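Local coordinates for KLLA0E03807p (Kluyveromyces lactis, PDB 3SQI), which probably binds centromeric DNA and serves as a platform for inner kinetochore assembly in budding yeast, represented here by its DNA-binding domain, at residues K136-L141 with P232-K237; T132-L137 with A203-L208; T158-D163 with L228-I233; I109-S114 with P194-I199. All blocks are in the same frame, centred on the assembly; numbering follows the deposited sequence.

All four contacts lie in the part of the chain assigned to the CBF3 subunit family domain: contact 2 packs two helices, contacts 1 and 4 set a helix against a loop or turn, and contact 3 joins two loops. Contacts 1 and 2 start from helix 133-149, with centres about 8 Å apart. Contacts 2 and 4 both use helix 198-210, contact 4 at its N-terminal end. Contacts 1 and 3 share Pro232 and Ile233, their centres about 13 Å apart, whereas contacts 3 and 4 stand about 24 Å apart between centres. Along the chain the first segments come in the order 4, 2, 1, 3, and the second in the order 4, 2, 3, 1. In contact 1, helix 133-149 packs against the loop that carries Lys237 to the DNA.

Contact 1 (K136-L141 with P232-K237); sequences KLKLLL and PIIRGK. With nucleotides of chain C; nucleotides of chain B.
Arg235, whose carbonyl oxygen lies beside the aliphatic chain of Lys138, bends its guanidinium back onto its own loop: Arg235 NE donates to Gly236 O at 3.0 Å, approaching nearly along the C=O axis and with that oxygen close to the guanidinium plane. Asp220 adds a salt bridge at NH1. The loop belongs to a DNA-binding domain probably of the tyrosine recombinase-like fold, and here it is anchored on helix 133-149 before it reaches the DNA. The anchor is mainly apolar. With CG anti to the backbone N (chi1 -157°), the aliphatic chain of Lys138 is laid against the loop: Lys138 CG rests 3.6 Å from Ile234 CB, and further out Lys138 CD comes to 3.3 Å from Arg235 O. One turn on, Leu141 uses a single methyl, CD2, which is 3.6 Å from Ile234 CG2 and 3.7 Å from Ile233 CG2; Leu141 runs past Ile234 in the opposite direction but meets Ile233 at about a right angle. Beyond Gly236 the loop meets both DNA strands. The Lys237 backbone N donates to OP1 of DT6 of chain C at 3.2 Å, while the side chain extends between sugars of the two strands and its NZ hydrogen-bonds a thymine O2, an acceptor on the minor-groove edge of the base. A leucine here would probably leave that thymine O2 without its charged donor, while the backbone grip on the phosphate could remain. The Lys237 chain is bent at chi2 (-77°), and its CD passes 3.3 Å from O4' of DT15 of chain B.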
# COMPACT_ATOMS: atom_id res chain seq x y z
N LYS A 136 13.15 9.87 -11.10
CA LYS A 136 11.79 9.48 -11.48
C LYS A 136 11.26 8.40 -10.55
O LYS A 136 10.15 8.52 -10.02
CB LYS A 136 11.75 8.97 -12.92
CG LYS A 136 12.15 9.97 -13.98
CD LYS A 136 11.89 9.39 -15.37
CE LYS A 136 12.33 10.33 -16.47
NZ LYS A 136 12.11 9.72 -17.82
N LEU A 137 12.03 7.34 -10.35
CA LEU A 137 11.56 6.25 -9.50
C LEU A 137 11.42 6.65 -8.03
O LEU A 137 10.53 6.17 -7.34
CB LEU A 137 12.43 5.01 -9.65
CG LEU A 137 12.15 4.28 -10.96
CD1 LEU A 137 12.72 2.88 -10.92
CD2 LEU A 137 10.65 4.24 -11.20
N LYS A 138 12.30 7.52 -7.55
CA LYS A 138 12.22 7.96 -6.16
C LYS A 138 10.88 8.63 -5.94
O LYS A 138 10.08 8.23 -5.06
CB LYS A 138 13.37 8.92 -5.85
CG LYS A 138 13.73 9.01 -4.38
CD LYS A 138 15.05 9.74 -4.17
CE LYS A 138 16.09 9.32 -5.19
NZ LYS A 138 16.29 10.38 -6.22
N LEU A 139 10.61 9.65 -6.75
CA LEU A 139 9.33 10.33 -6.66
C LEU A 139 8.20 9.31 -6.77
O LEU A 139 7.36 9.19 -5.89
CB LEU A 139 9.17 11.39 -7.74
CG LEU A 139 7.95 12.29 -7.56
CD1 LEU A 139 8.10 13.14 -6.31
CD2 LEU A 139 7.72 13.18 -8.77
N LEU A 140 8.22 8.54 -7.86
CA LEU A 140 7.13 7.61 -8.14
C LEU A 140 6.84 6.71 -6.95
O LEU A 140 5.69 6.38 -6.70
CB LEU A 140 7.44 6.76 -9.37
CG LEU A 140 6.39 5.67 -9.61
CD1 LEU A 140 5.09 6.29 -10.10
CD2 LEU A 140 6.89 4.61 -10.58
N LEU A 141 7.87 6.28 -6.24
CA LEU A 141 7.66 5.43 -5.08
C LEU A 141 6.96 6.24 -4.01
O LEU A 141 5.99 5.78 -3.41
CB LEU A 141 8.96 4.86 -4.52
CG LEU A 141 8.73 3.89 -3.35
CD1 LEU A 141 8.43 2.51 -3.88
CD2 LEU A 141 9.92 3.85 -2.40
N PRO A 232 16.27 5.25 5.45
CA PRO A 232 15.05 5.88 4.92
C PRO A 232 14.56 5.20 3.64
O PRO A 232 15.38 4.79 2.81
CB PRO A 232 15.49 7.32 4.63
CG PRO A 232 16.95 7.23 4.42
CD PRO A 232 17.45 6.13 5.32
N ILE A 233 13.25 5.10 3.49
CA ILE A 233 12.66 4.42 2.33
C ILE A 233 13.11 5.04 1.01
O ILE A 233 13.22 4.35 -0.01
CB ILE A 233 11.13 4.41 2.40
CG1 ILE A 233 10.67 3.82 3.73
CG2 ILE A 233 10.54 3.61 1.25
CD1 ILE A 233 10.96 2.35 3.86
N ILE A 234 13.34 6.35 1.01
CA ILE A 234 13.96 7.02 -0.13
C ILE A 234 14.97 8.05 0.38
O ILE A 234 14.69 8.80 1.31
CB ILE A 234 12.91 7.65 -1.12
CG1 ILE A 234 12.54 9.07 -0.73
CG2 ILE A 234 11.64 6.80 -1.21
CD1 ILE A 234 11.44 9.63 -1.61
N ARG A 235 16.16 8.06 -0.20
CA ARG A 235 17.22 8.91 0.32
C ARG A 235 17.30 10.24 -0.40
O ARG A 235 17.07 10.33 -1.60
CB ARG A 235 18.58 8.19 0.28
CG ARG A 235 19.06 7.84 -1.12
CD ARG A 235 20.59 7.72 -1.16
NE ARG A 235 21.25 9.02 -1.17
CZ ARG A 235 22.57 9.19 -1.10
NH1 ARG A 235 23.37 8.14 -1.01
NH2 ARG A 235 23.09 10.41 -1.13
N GLY A 236 17.61 11.29 0.36
CA GLY A 236 17.91 12.59 -0.21
C GLY A 236 19.41 12.69 -0.46
O GLY A 236 20.06 11.69 -0.72
N LYS A 237 19.95 13.91 -0.37
CA LYS A 237 21.39 14.10 -0.51
C LYS A 237 22.13 13.16 0.44
O LYS A 237 23.00 12.40 0.02
CB LYS A 237 21.77 15.55 -0.21
CG LYS A 237 22.04 16.38 -1.45
CD LYS A 237 23.40 16.08 -2.04
CE LYS A 237 23.71 17.00 -3.21
NZ LYS A 237 23.53 18.44 -2.85
P DT C 5 17.78 18.54 -6.86
OP1 DT C 5 17.47 17.31 -7.62
OP2 DT C 5 17.06 19.80 -7.17
O5' DT C 5 17.58 18.29 -5.29
C5' DT C 5 18.16 17.11 -4.73
C4' DT C 5 18.79 17.38 -3.37
O4' DT C 5 19.76 18.45 -3.45
C3' DT C 5 17.83 17.74 -2.25
O3' DT C 5 18.05 16.77 -1.23
C2' DT C 5 18.23 19.18 -1.87
C1' DT C 5 19.69 19.25 -2.29
N1 DT C 5 20.19 20.59 -2.73
C2 DT C 5 21.10 21.30 -1.96
O2 DT C 5 21.53 20.93 -0.89
N3 DT C 5 21.49 22.50 -2.50
C4 DT C 5 21.08 23.03 -3.71
O4 DT C 5 21.48 24.11 -4.12
C5 DT C 5 20.14 22.23 -4.46
C7 DT C 5 19.63 22.72 -5.78
C6 DT C 5 19.75 21.06 -3.94
P DT B 15 27.13 14.13 2.18
OP1 DT B 15 26.54 13.82 3.51
OP2 DT B 15 28.59 14.03 1.94
O5' DT B 15 26.43 13.21 1.08
C5' DT B 15 25.58 13.87 0.15
C4' DT B 15 26.11 13.58 -1.23
O4' DT B 15 26.39 14.80 -1.96
C3' DT B 15 27.47 12.94 -1.17
O3' DT B 15 27.33 11.59 -0.79
C2' DT B 15 27.89 13.09 -2.63
C1' DT B 15 27.31 14.46 -2.98
N1 DT B 15 28.37 15.50 -3.11
C2 DT B 15 28.41 16.28 -4.24
O2 DT B 15 27.61 16.18 -5.15
N3 DT B 15 29.42 17.20 -4.26
C4 DT B 15 30.39 17.41 -3.30
O4 DT B 15 31.25 18.28 -3.43
C5 DT B 15 30.30 16.56 -2.15
C7 DT B 15 31.30 16.71 -1.04
C6 DT B 15 29.31 15.66 -2.10
P DT C 6 17.73 17.11 0.30
OP1 DT C 6 17.84 15.85 1.08
OP2 DT C 6 16.46 17.88 0.34
O5' DT C 6 18.92 18.08 0.73
C5' DT C 6 18.89 18.61 2.04
C4' DT C 6 19.42 20.03 2.05
O4' DT C 6 19.17 20.75 0.82
C3' DT C 6 18.81 20.91 3.14
O3' DT C 6 19.76 20.99 4.19
C2' DT C 6 18.59 22.26 2.43
C1' DT C 6 19.48 22.06 1.21
N1 DT C 6 19.36 23.04 0.08
C2 DT C 6 20.16 24.17 0.10
O2 DT C 6 20.96 24.42 0.99
N3 DT C 6 20.00 25.01 -0.97
C4 DT C 6 19.14 24.83 -2.03
O4 DT C 6 19.08 25.65 -2.94
C5 DT C 6 18.34 23.63 -1.99
C7 DT C 6 17.37 23.34 -3.10
C6 DT C 6 18.48 22.80 -0.96

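Contact 2 (T132-L137 with A203-L208); sequences TCQDKL and AVYYYL
Val204 is the first residue of 203-208 to meet helix 133-149, its CG1 lying 3.3 Å from Leu137 CD1 where the two side chains cross at about a right angle. Leu137 CG, anti to its carbonyl carbon (chi1 -75°), points CD1 at Val204. The helical segments 133-137 and 203-208 run roughly antiparallel, 139° apart with axes 9.7 Å from each other, in a helix pair of the putative recombinase-like domain. Next comes Tyr205, which takes two partners. Its CB faces Leu137 CB at 4.1 Å, and its ring receives Gln134 at the edge: Gln134 CG lies in the ring plane, 3.5 Å from Tyr205 CE1, and the extended chain crosses the tyrosine obliquely, with NE2 also near CE1 and the amide plane 51° from that of the ring. Tyr206 turns from the pair, its hydroxyl hydrogen-bonding Ile233 O. A helical turn after Val204, Leu208 completes the patch with CD1, which lies 4.3 Å from Gln134 CB and reaches toward Leu137 CD1 as well. At the start of the opposing helix Thr132 and Asp135 form a capping box, in which Asp135 N donates to Thr132 OG1 at 2.9 Å and Thr132 N returns a weak bond to Asp135 OD2. No hydrogen bond joins the two segments, so their association rests on methyls and an aromatic edge, while the cap is closed within 132-135 and the hydroxyls of Tyr206 and Tyr207 bond Ile233 O and Asp364.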
# COMPACT_ATOMS: atom_id res chain seq x y z
N THR A 132 17.97 11.32 -14.25
CA THR A 132 18.15 9.88 -14.20
C THR A 132 16.80 9.16 -14.17
O THR A 132 15.75 9.80 -14.20
CB THR A 132 18.94 9.47 -12.95
OG1 THR A 132 18.04 9.09 -11.90
CG2 THR A 132 19.81 10.63 -12.47
N CYS A 133 16.84 7.83 -14.11
CA CYS A 133 15.64 7.05 -13.86
C CYS A 133 15.44 6.82 -12.37
O CYS A 133 14.37 6.40 -11.92
CB CYS A 133 15.72 5.71 -14.60
SG CYS A 133 15.24 5.79 -16.34
N GLN A 134 16.48 7.12 -11.59
CA GLN A 134 16.41 6.94 -10.15
C GLN A 134 15.66 8.09 -9.49
O GLN A 134 15.01 7.91 -8.46
CB GLN A 134 17.81 6.81 -9.53
CG GLN A 134 17.78 6.33 -8.09
CD GLN A 134 19.14 6.34 -7.42
OE1 GLN A 134 20.18 6.31 -8.09
NE2 GLN A 134 19.15 6.40 -6.09
N ASP A 135 15.73 9.28 -10.08
CA ASP A 135 14.96 10.41 -9.59
C ASP A 135 13.47 10.18 -9.85
O ASP A 135 12.63 10.26 -8.92
CB ASP A 135 15.43 11.70 -10.26
CG ASP A 135 16.91 11.95 -10.04
OD1 ASP A 135 17.36 11.85 -8.88
OD2 ASP A 135 17.62 12.24 -11.02
N LYS A 136 13.15 9.87 -11.10
CA LYS A 136 11.79 9.48 -11.48
C LYS A 136 11.26 8.40 -10.55
O LYS A 136 10.15 8.52 -10.02
CB LYS A 136 11.75 8.97 -12.92
CG LYS A 136 12.15 9.97 -13.98
CD LYS A 136 11.89 9.39 -15.37
CE LYS A 136 12.33 10.33 -16.47
NZ LYS A 136 12.11 9.72 -17.82
N LEU A 137 12.03 7.34 -10.35
CA LEU A 137 11.56 6.25 -9.50
C LEU A 137 11.42 6.65 -8.03
O LEU A 137 10.53 6.17 -7.34
CB LEU A 137 12.43 5.01 -9.65
CG LEU A 137 12.15 4.28 -10.96
CD1 LEU A 137 12.72 2.88 -10.92
CD2 LEU A 137 10.65 4.24 -11.20
N ALA A 203 11.51 -2.11 -5.85
CA ALA A 203 12.50 -3.12 -6.17
C ALA A 203 13.49 -2.55 -7.17
O ALA A 203 14.69 -2.58 -6.94
CB ALA A 203 11.84 -4.38 -6.71
N VAL A 204 12.97 -2.01 -8.27
CA VAL A 204 13.87 -1.40 -9.24
C VAL A 204 14.67 -0.30 -8.56
O VAL A 204 15.90 -0.29 -8.60
CB VAL A 204 13.12 -0.79 -10.45
CG1 VAL A 204 14.10 -0.06 -11.33
CG2 VAL A 204 12.42 -1.87 -11.25
N TYR A 205 13.96 0.63 -7.93
CA TYR A 205 14.62 1.75 -7.29
C TYR A 205 15.69 1.27 -6.33
O TYR A 205 16.73 1.91 -6.19
CB TYR A 205 13.63 2.64 -6.55
CG TYR A 205 14.29 3.66 -5.64
CD1 TYR A 205 15.17 4.60 -6.15
CD2 TYR A 205 14.04 3.69 -4.27
CE1 TYR A 205 15.79 5.53 -5.33
CE2 TYR A 205 14.65 4.62 -3.44
CZ TYR A 205 15.52 5.54 -3.98
OH TYR A 205 16.13 6.48 -3.16
N TYR A 206 15.45 0.15 -5.67
CA TYR A 206 16.39 -0.33 -4.67
C TYR A 206 17.60 -1.01 -5.29
O TYR A 206 18.70 -0.96 -4.74
CB TYR A 206 15.69 -1.22 -3.64
CG TYR A 206 15.12 -0.44 -2.48
CD1 TYR A 206 14.61 -1.08 -1.37
CD2 TYR A 206 15.10 0.94 -2.51
CE1 TYR A 206 14.09 -0.36 -0.31
CE2 TYR A 206 14.59 1.67 -1.46
CZ TYR A 206 14.09 1.01 -0.36
OH TYR A 206 13.58 1.75 0.68
N TYR A 207 17.39 -1.65 -6.43
CA TYR A 207 18.52 -2.17 -7.19
C TYR A 207 19.41 -1.01 -7.60
O TYR A 207 20.61 -1.02 -7.36
CB TYR A 207 18.03 -2.93 -8.43
CG TYR A 207 19.13 -3.65 -9.17
CD1 TYR A 207 19.64 -4.86 -8.71
CD2 TYR A 207 19.66 -3.13 -10.35
CE1 TYR A 207 20.64 -5.52 -9.39
CE2 TYR A 207 20.67 -3.79 -11.03
CZ TYR A 207 21.15 -4.98 -10.55
OH TYR A 207 22.15 -5.63 -11.23
N LEU A 208 18.80 0.02 -8.19
CA LEU A 208 19.54 1.20 -8.60
C LEU A 208 20.26 1.86 -7.42
O LEU A 208 21.40 2.31 -7.54
CB LEU A 208 18.60 2.21 -9.26
CG LEU A 208 17.92 1.74 -10.55
CD1 LEU A 208 17.18 2.89 -11.20
CD2 LEU A 208 18.94 1.16 -11.51

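Contact 3 (T158-D163 with L228-I233); sequences TVSLKD and LEHIPI
Leu161 lies at the apolar centre, between two isoleucines of the facing loop: its CB is 3.6 Å from Ile233 CD1, and its CG is 3.9 Å from Ile231 CG2, the two side chains crossing at a slant. Ile231 CG1 is beside the backbone N (chi1 -53°), which turns CG2 to Leu161 and leaves CG1 facing the Lys162 chain. Val159 widens the patch, its CG1 4.2 Å from Ile233 CG1, and Tyr206 of helix 198-210 packs on Leu161. Outside this core a nearly straight backbone bond ties the loops, Leu161 N donating to Ile231 O at 2.8 Å and 168°. His230 approaches Val159 edge-on, and its NE2 gives only a weak bond to Val159 O at 3.5 Å; Pro232 N lies above one ring face, offset toward its rim. At the rim the Lys162 chain, bent at chi3, brings its end toward the Glu229 carbonyl and carboxylate, though the exact place of NZ is uncertain. The result is an irregular loop-to-loop junction, without continuous strand pairing, that joins the turn leading into strand 165-169 to the loop continuing toward the DNA in this probably recombinase-like domain.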
# COMPACT_ATOMS: atom_id res chain seq x y z
N THR A 158 9.30 9.44 8.87
CA THR A 158 9.58 8.85 10.19
C THR A 158 9.98 7.36 10.13
O THR A 158 10.69 6.87 11.01
CB THR A 158 8.42 9.04 11.19
OG1 THR A 158 8.93 8.99 12.53
CG2 THR A 158 7.36 7.96 11.02
N VAL A 159 9.54 6.66 9.09
CA VAL A 159 9.72 5.21 9.05
C VAL A 159 11.10 4.74 8.61
O VAL A 159 11.55 5.02 7.50
CB VAL A 159 8.64 4.52 8.17
CG1 VAL A 159 8.39 5.31 6.90
CG2 VAL A 159 9.05 3.10 7.85
N SER A 160 11.77 4.00 9.50
CA SER A 160 13.06 3.38 9.22
C SER A 160 12.83 1.99 8.62
O SER A 160 12.21 1.16 9.27
CB SER A 160 13.85 3.25 10.53
OG SER A 160 15.04 2.49 10.34
N LEU A 161 13.35 1.72 7.42
CA LEU A 161 13.06 0.42 6.78
C LEU A 161 13.49 -0.81 7.58
O LEU A 161 12.98 -1.92 7.35
CB LEU A 161 13.56 0.35 5.32
CG LEU A 161 14.84 -0.33 4.81
CD1 LEU A 161 14.98 -1.73 5.31
CD2 LEU A 161 14.88 -0.34 3.29
N LYS A 162 14.41 -0.65 8.53
CA LYS A 162 14.67 -1.74 9.46
C LYS A 162 13.42 -2.06 10.29
O LYS A 162 13.28 -3.18 10.80
CB LYS A 162 15.88 -1.43 10.34
CG LYS A 162 17.21 -1.55 9.60
CD LYS A 162 18.41 -1.38 10.52
CE LYS A 162 18.91 0.06 10.55
NZ LYS A 162 20.14 0.21 11.38
N ASP A 163 12.52 -1.08 10.40
CA ASP A 163 11.22 -1.28 11.04
C ASP A 163 10.33 -2.19 10.22
O ASP A 163 9.51 -2.93 10.77
CB ASP A 163 10.49 0.06 11.20
CG ASP A 163 11.06 0.91 12.31
OD1 ASP A 163 12.10 0.52 12.87
OD2 ASP A 163 10.46 1.97 12.61
N LEU A 228 24.47 1.81 9.64
CA LEU A 228 23.52 2.91 9.78
C LEU A 228 22.34 2.55 10.68
O LEU A 228 21.83 1.43 10.64
CB LEU A 228 23.02 3.37 8.41
CG LEU A 228 23.97 4.28 7.64
CD1 LEU A 228 23.39 4.63 6.28
CD2 LEU A 228 24.27 5.53 8.44
N GLU A 229 21.91 3.52 11.49
CA GLU A 229 20.82 3.31 12.43
C GLU A 229 19.43 3.46 11.81
O GLU A 229 18.50 2.74 12.17
CB GLU A 229 20.97 4.24 13.64
CG GLU A 229 22.34 4.15 14.32
CD GLU A 229 22.67 2.74 14.82
OE1 GLU A 229 21.82 1.83 14.69
OE2 GLU A 229 23.79 2.55 15.35
N HIS A 230 19.28 4.41 10.88
CA HIS A 230 17.99 4.64 10.23
C HIS A 230 18.14 4.62 8.72
O HIS A 230 18.78 5.50 8.14
CB HIS A 230 17.40 5.98 10.71
CG HIS A 230 16.19 6.42 9.94
ND1 HIS A 230 16.06 7.68 9.40
CD2 HIS A 230 15.05 5.76 9.61
CE1 HIS A 230 14.90 7.78 8.78
NE2 HIS A 230 14.27 6.63 8.90
N ILE A 231 17.54 3.63 8.07
CA ILE A 231 17.58 3.55 6.62
C ILE A 231 16.26 4.05 6.04
O ILE A 231 15.25 3.35 6.13
CB ILE A 231 17.81 2.11 6.14
CG1 ILE A 231 19.04 1.52 6.82
CG2 ILE A 231 17.94 2.07 4.62
CD1 ILE A 231 20.27 2.39 6.72
N PRO A 232 16.27 5.25 5.45
CA PRO A 232 15.05 5.88 4.92
C PRO A 232 14.56 5.20 3.64
O PRO A 232 15.38 4.79 2.81
CB PRO A 232 15.49 7.32 4.63
CG PRO A 232 16.95 7.23 4.42
CD PRO A 232 17.45 6.13 5.32
N ILE A 233 13.25 5.10 3.49
CA ILE A 233 12.66 4.42 2.33
C ILE A 233 13.11 5.04 1.01
O ILE A 233 13.22 4.35 -0.01
CB ILE A 233 11.13 4.41 2.40
CG1 ILE A 233 10.67 3.82 3.73
CG2 ILE A 233 10.54 3.61 1.25
CD1 ILE A 233 10.96 2.35 3.86

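Contact 4 (I109-S114 with P194-I199); sequences ILQKIS and PFTCPI
This is a small, buried packing contact between a helix and a turn: 109-114 of helix 107-118 meets the turn immediately before helix 198-210, inside the putative recombinase-like domain. Thr196 is the residue of the turn that enters. Leu110 has CG anti to the backbone N (chi1 -173°), which directs CD2 at a slant toward the turn, 3.8 Å from Thr196 CB. Thr196 CG2 fits against the helix surface, 4.0 Å from Gln111 CA and 3.7 Å from Ser114 OG. The turn is held by Cys197 N donating to Pro194 O at 2.9 Å, and Cys197 itself takes the N-cap position of helix 198-210. Ser114 turns its hydroxyl back on its own helix. Its OG donates to Leu110 O at 2.9 Å from above the carbonyl plane, 69° out of it; the same oxygen also accepts from Ser114 N. A weak bond links Ser114 OG to Gln144 as well. Replacing the serine with an alanine would probably leave Leu110 O with its backbone donor alone, cost Gln144 that weak bond and open a small gap beside Thr196 CG2. Nearby, Phe195 O lies 3.9 Å from Ser114 CB and accepts from Trp118 and Gln144. Van der Waals packing of Leu110, Thr196 and Ser114 carries the contact, and Thr196 divides its chemistry accordingly: the methyl faces the helix, while the hydroxyl is kept by Ser193.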
# COMPACT_ATOMS: atom_id res chain seq x y z
N ILE A 109 -5.35 8.75 -12.22
CA ILE A 109 -4.30 9.71 -11.89
C ILE A 109 -3.06 8.92 -11.55
O ILE A 109 -1.95 9.26 -11.95
CB ILE A 109 -4.65 10.62 -10.70
CG1 ILE A 109 -5.85 11.52 -11.03
CG2 ILE A 109 -3.44 11.47 -10.32
CD1 ILE A 109 -7.20 10.82 -10.98
N LEU A 110 -3.27 7.84 -10.80
CA LEU A 110 -2.22 6.86 -10.56
C LEU A 110 -1.66 6.41 -11.91
O LEU A 110 -0.55 6.77 -12.28
CB LEU A 110 -2.80 5.66 -9.80
CG LEU A 110 -1.81 4.60 -9.32
CD1 LEU A 110 -1.09 5.07 -8.06
CD2 LEU A 110 -2.53 3.29 -9.08
N GLN A 111 -2.47 5.66 -12.66
CA GLN A 111 -2.07 5.14 -13.96
C GLN A 111 -1.38 6.21 -14.78
O GLN A 111 -0.18 6.13 -15.05
CB GLN A 111 -3.29 4.64 -14.75
CG GLN A 111 -4.10 3.54 -14.08
CD GLN A 111 -5.26 3.08 -14.96
OE1 GLN A 111 -5.51 3.66 -16.02
NE2 GLN A 111 -5.96 2.05 -14.52
N LYS A 112 -2.13 7.25 -15.12
CA LYS A 112 -1.58 8.30 -15.97
C LYS A 112 -0.19 8.73 -15.55
O LYS A 112 0.67 8.94 -16.40
CB LYS A 112 -2.52 9.51 -16.03
CG LYS A 112 -1.88 10.75 -16.64
CD LYS A 112 -1.81 10.64 -18.15
CE LYS A 112 -1.32 11.94 -18.76
NZ LYS A 112 -2.17 13.08 -18.35
N ILE A 113 0.06 8.82 -14.24
CA ILE A 113 1.39 9.17 -13.78
C ILE A 113 2.38 8.00 -13.91
O ILE A 113 3.41 8.12 -14.58
CB ILE A 113 1.42 9.68 -12.33
CG1 ILE A 113 0.90 11.11 -12.23
CG2 ILE A 113 2.84 9.63 -11.80
CD1 ILE A 113 1.72 12.02 -11.30
N SER A 114 2.06 6.90 -13.24
CA SER A 114 3.07 5.88 -12.95
C SER A 114 3.82 5.62 -14.25
O SER A 114 5.03 5.85 -14.35
CB SER A 114 2.42 4.61 -12.43
OG SER A 114 1.52 4.88 -11.39
N PRO A 194 2.12 -4.27 -12.71
CA PRO A 194 3.44 -4.02 -12.12
C PRO A 194 3.81 -2.54 -12.05
O PRO A 194 4.38 -2.09 -11.06
CB PRO A 194 4.39 -4.76 -13.06
CG PRO A 194 3.56 -5.88 -13.61
CD PRO A 194 2.15 -5.33 -13.73
N PHE A 195 3.47 -1.80 -13.10
CA PHE A 195 3.89 -0.40 -13.18
C PHE A 195 3.28 0.42 -12.07
O PHE A 195 3.96 1.22 -11.43
CB PHE A 195 3.56 0.18 -14.55
CG PHE A 195 4.26 -0.53 -15.67
CD1 PHE A 195 5.60 -0.29 -15.92
CD2 PHE A 195 3.59 -1.45 -16.46
CE1 PHE A 195 6.26 -0.95 -16.94
CE2 PHE A 195 4.24 -2.11 -17.49
CZ PHE A 195 5.58 -1.86 -17.73
N THR A 196 1.99 0.18 -11.82
CA THR A 196 1.26 0.87 -10.77
C THR A 196 1.46 0.17 -9.42
O THR A 196 0.82 0.53 -8.43
CB THR A 196 -0.24 0.97 -11.09
OG1 THR A 196 -0.74 -0.32 -11.44
CG2 THR A 196 -0.46 1.91 -12.27
N CYS A 197 2.32 -0.84 -9.41
CA CYS A 197 2.73 -1.49 -8.16
C CYS A 197 3.92 -0.79 -7.50
O CYS A 197 4.97 -0.62 -8.12
CB CYS A 197 3.05 -2.97 -8.39
SG CYS A 197 3.74 -3.75 -6.92
N PRO A 198 3.74 -0.35 -6.25
CA PRO A 198 4.72 0.41 -5.47
C PRO A 198 5.90 -0.44 -5.04
O PRO A 198 6.98 0.09 -4.81
CB PRO A 198 3.93 0.83 -4.23
CG PRO A 198 2.95 -0.25 -4.04
CD PRO A 198 2.55 -0.68 -5.44
N ILE A 199 5.67 -1.75 -4.92
CA ILE A 199 6.72 -2.66 -4.47
C ILE A 199 7.69 -3.00 -5.61
O ILE A 199 8.89 -3.09 -5.40
CB ILE A 199 6.13 -3.95 -3.91
CG1 ILE A 199 5.24 -3.64 -2.71
CG2 ILE A 199 7.24 -4.93 -3.52
CD1 ILE A 199 4.40 -4.82 -2.28